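Beta subunit of photoactivated adenylyl cyclase (Beggiatoa sp. PS, PDB 5M2A) is a light-regulated adenylyl cyclase that pairs a flavin-binding BLUF photoreceptor with a catalytic domain that probably makes cyclic AMP from ATP under blue light. Local coordinates at residues I249-Y253 against L293-V299. Sequence-based numbering, arbitrary orientation.
Sequences IGLSY and LAFTAGV
L293 reaches I249 with its CD1 methyl, 3.8 Å from I249 CG2, and the same methyl rests on CG of L251; CG of L293 lies anti to its backbone N (chi1 168°), carrying the branch to both. At A294 the backbone takes over: its N donates to I249 O (2.9 Å) and its O accepts from L251 N, so one residue bonds to both flanks of G250, the mark of parallel pairing, with strand directions 12° apart. F295 sets CB against CB of L251 at 3.6 Å, on the face of I249 and L293. The pairing fades at T296, whose N makes a weak bond to L251 O (3.3 Å). T296 is instead the N-cap of helix 297-301: its OG1 accepts a weak bond from V299 N. T296 OG1 also lies 2.6 Å from the O of a water donating to Y253 O. G298 lies against Y253, with G298 C 3.7 Å from Y253 CB and ring CD2 3.8 Å from G298 O. V299 presses CG2 against the S252 backbone (3.4 Å to S252 C) and also against Y253 CB. Replacing Y253 with a glycine would probably uncover the G298-V299 peptide and cost V299 CG2 an apolar neighbour. Within the cyclase domain, strand 247-258 runs between strands 150-161 and 293-296, with helix 215-235 against I249, L251, L293 and F295, and helix 274-285 against S252 and T296.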
ATOM      1  N   ILE A 249      -5.865   6.582 -20.782  1.00 16.40           N
ATOM      2  CA  ILE A 249      -5.101   7.296 -19.767  1.00 13.96           C
ATOM      3  C   ILE A 249      -5.674   8.688 -19.603  1.00 13.80           C
ATOM      4  O   ILE A 249      -5.976   9.355 -20.596  1.00 16.08           O
ATOM      5  CB  ILE A 249      -3.600   7.359 -20.116  1.00 19.25           C
ATOM      6  CG1 ILE A 249      -3.066   5.928 -20.288  1.00 17.29           C
ATOM      7  CG2 ILE A 249      -2.820   8.100 -19.031  1.00 15.92           C
ATOM      8  CD1 ILE A 249      -1.645   5.812 -20.812  1.00 18.19           C
ATOM      9  N   GLY A 250      -5.827   9.117 -18.355  1.00 16.43           N
ATOM     10  CA  GLY A 250      -6.209  10.493 -18.052  1.00 13.76           C
ATOM     11  C   GLY A 250      -5.147  11.161 -17.201  1.00 16.79           C
ATOM     12  O   GLY A 250      -4.543  10.523 -16.335  1.00 17.66           O
ATOM     13  N   LEU A 251      -4.925  12.451 -17.451  1.00 17.22           N
ATOM     14  CA  LEU A 251      -3.997  13.236 -16.648  1.00 16.03           C
ATOM     15  C   LEU A 251      -4.663  14.522 -16.204  1.00 14.18           C
ATOM     16  O   LEU A 251      -5.376  15.167 -16.981  1.00 17.85           O
ATOM     17  CB  LEU A 251      -2.737  13.587 -17.428  1.00 17.80           C
ATOM     18  CG  LEU A 251      -1.979  12.499 -18.181  1.00 16.59           C
ATOM     19  CD1 LEU A 251      -0.890  13.153 -19.005  1.00 16.78           C
ATOM     20  CD2 LEU A 251      -1.384  11.490 -17.217  1.00 17.51           C
ATOM     21  N   SER A 252      -4.393  14.929 -14.967  1.00 16.26           N
ATOM     22  CA  SER A 252      -4.903  16.197 -14.476  1.00 16.13           C
ATOM     23  C   SER A 252      -3.774  16.909 -13.750  1.00 17.38           C
ATOM     24  O   SER A 252      -2.717  16.332 -13.494  1.00 21.34           O
ATOM     25  CB  SER A 252      -6.094  16.013 -13.539  1.00 22.77           C
ATOM     26  OG  SER A 252      -5.664  15.375 -12.352  1.00 27.80           O
ATOM     27  N   TYR A 253      -3.993  18.184 -13.464  1.00 19.97           N
ATOM     28  CA  TYR A 253      -3.008  18.991 -12.756  1.00 19.57           C
ATOM     29  C   TYR A 253      -3.722  19.848 -11.729  1.00 23.43           C
ATOM     30  O   TYR A 253      -4.731  20.487 -12.045  1.00 23.34           O
ATOM     31  CB  TYR A 253      -2.230  19.885 -13.721  1.00 21.05           C
ATOM     32  CG  TYR A 253      -1.268  20.814 -13.022  1.00 19.88           C
ATOM     33  CD1 TYR A 253      -0.173  20.309 -12.328  1.00 23.77           C
ATOM     34  CD2 TYR A 253      -1.447  22.186 -13.054  1.00 29.39           C
ATOM     35  CE1 TYR A 253       0.720  21.154 -11.694  1.00 24.58           C
ATOM     36  CE2 TYR A 253      -0.554  23.039 -12.420  1.00 29.39           C
ATOM     37  CZ  TYR A 253       0.520  22.513 -11.738  1.00 26.83           C
ATOM     38  OH  TYR A 253       1.413  23.356 -11.111  1.00 28.36           O
ATOM     39  N   LEU A 293      -5.442   9.090 -24.729  1.00 21.11           N
ATOM     40  CA  LEU A 293      -4.912   9.935 -23.667  1.00 22.73           C
ATOM     41  C   LEU A 293      -5.735  11.213 -23.623  1.00 21.20           C
ATOM     42  O   LEU A 293      -5.950  11.842 -24.658  1.00 20.33           O
ATOM     43  CB  LEU A 293      -3.440  10.273 -23.920  1.00 21.80           C
ATOM     44  CG  LEU A 293      -2.809  11.371 -23.070  1.00 23.51           C
ATOM     45  CD1 LEU A 293      -2.767  10.922 -21.618  1.00 17.28           C
ATOM     46  CD2 LEU A 293      -1.413  11.690 -23.584  1.00 23.13           C
ATOM     47  N   ALA A 294      -6.191  11.601 -22.439  1.00 17.85           N
ATOM     48  CA  ALA A 294      -6.909  12.861 -22.293  1.00 19.11           C
ATOM     49  C   ALA A 294      -6.401  13.599 -21.069  1.00 17.45           C
ATOM     50  O   ALA A 294      -6.153  12.981 -20.033  1.00 22.69           O
ATOM     51  CB  ALA A 294      -8.422  12.642 -22.165  1.00 20.76           C
ATOM     52  N   PHE A 295      -6.272  14.924 -21.168  1.00 21.44           N
ATOM     53  CA  PHE A 295      -5.746  15.664 -20.033  1.00 17.41           C
ATOM     54  C   PHE A 295      -6.296  17.085 -20.021  1.00 19.14           C
ATOM     55  O   PHE A 295      -6.949  17.548 -20.968  1.00 22.02           O
ATOM     56  CB  PHE A 295      -4.204  15.633 -20.010  1.00 15.19           C
ATOM     57  CG  PHE A 295      -3.561  16.053 -21.300  1.00 17.46           C
ATOM     58  CD1 PHE A 295      -3.482  17.395 -21.644  1.00 18.63           C
ATOM     59  CD2 PHE A 295      -3.010  15.101 -22.155  1.00 20.39           C
ATOM     60  CE1 PHE A 295      -2.886  17.792 -22.833  1.00 18.86           C
ATOM     61  CE2 PHE A 295      -2.416  15.495 -23.353  1.00 23.08           C
ATOM     62  CZ  PHE A 295      -2.354  16.830 -23.688  1.00 18.96           C
ATOM     63  N   THR A 296      -6.045  17.766 -18.907  1.00 22.40           N
ATOM     64  CA  THR A 296      -6.582  19.100 -18.674  1.00 23.03           C
ATOM     65  C   THR A 296      -5.682  20.178 -19.260  1.00 22.02           C
ATOM     66  O   THR A 296      -4.527  19.937 -19.617  1.00 21.14           O
ATOM     67  CB  THR A 296      -6.758  19.358 -17.178  1.00 24.30           C
ATOM     68  OG1 THR A 296      -5.483  19.260 -16.532  1.00 20.71           O
ATOM     69  CG2 THR A 296      -7.707  18.340 -16.566  1.00 20.16           C
ATOM     70  N   ALA A 297      -6.240  21.392 -19.348  1.00 21.67           N
ATOM     71  CA  ALA A 297      -5.449  22.548 -19.751  1.00 27.00           C
ATOM     72  C   ALA A 297      -4.242  22.750 -18.840  1.00 22.97           C
ATOM     73  O   ALA A 297      -3.177  23.158 -19.306  1.00 21.68           O
ATOM     74  CB  ALA A 297      -6.320  23.803 -19.765  1.00 32.22           C
ATOM     75  N   GLY A 298      -4.377  22.436 -17.551  1.00 21.79           N
ATOM     76  CA  GLY A 298      -3.256  22.614 -16.641  1.00 21.63           C
ATOM     77  C   GLY A 298      -2.093  21.692 -16.957  1.00 23.92           C
ATOM     78  O   GLY A 298      -0.928  22.063 -16.797  1.00 23.43           O
ATOM     79  N   VAL A 299      -2.393  20.469 -17.391  1.00 21.98           N
ATOM     80  CA  VAL A 299      -1.331  19.568 -17.830  1.00 17.09           C
ATOM     81  C   VAL A 299      -0.635  20.151 -19.043  1.00 18.29           C
ATOM     82  O   VAL A 299       0.596  20.141 -19.140  1.00 22.66           O
ATOM     83  CB  VAL A 299      -1.903  18.170 -18.128  1.00 17.58           C
ATOM     84  CG1 VAL A 299      -0.839  17.311 -18.824  1.00 20.80           C
ATOM     85  CG2 VAL A 299      -2.373  17.512 -16.835  1.00 14.72           C
TER
HETATM   86  O   HOH W   1      -5.571  20.929 -14.564  1.00 36.26           O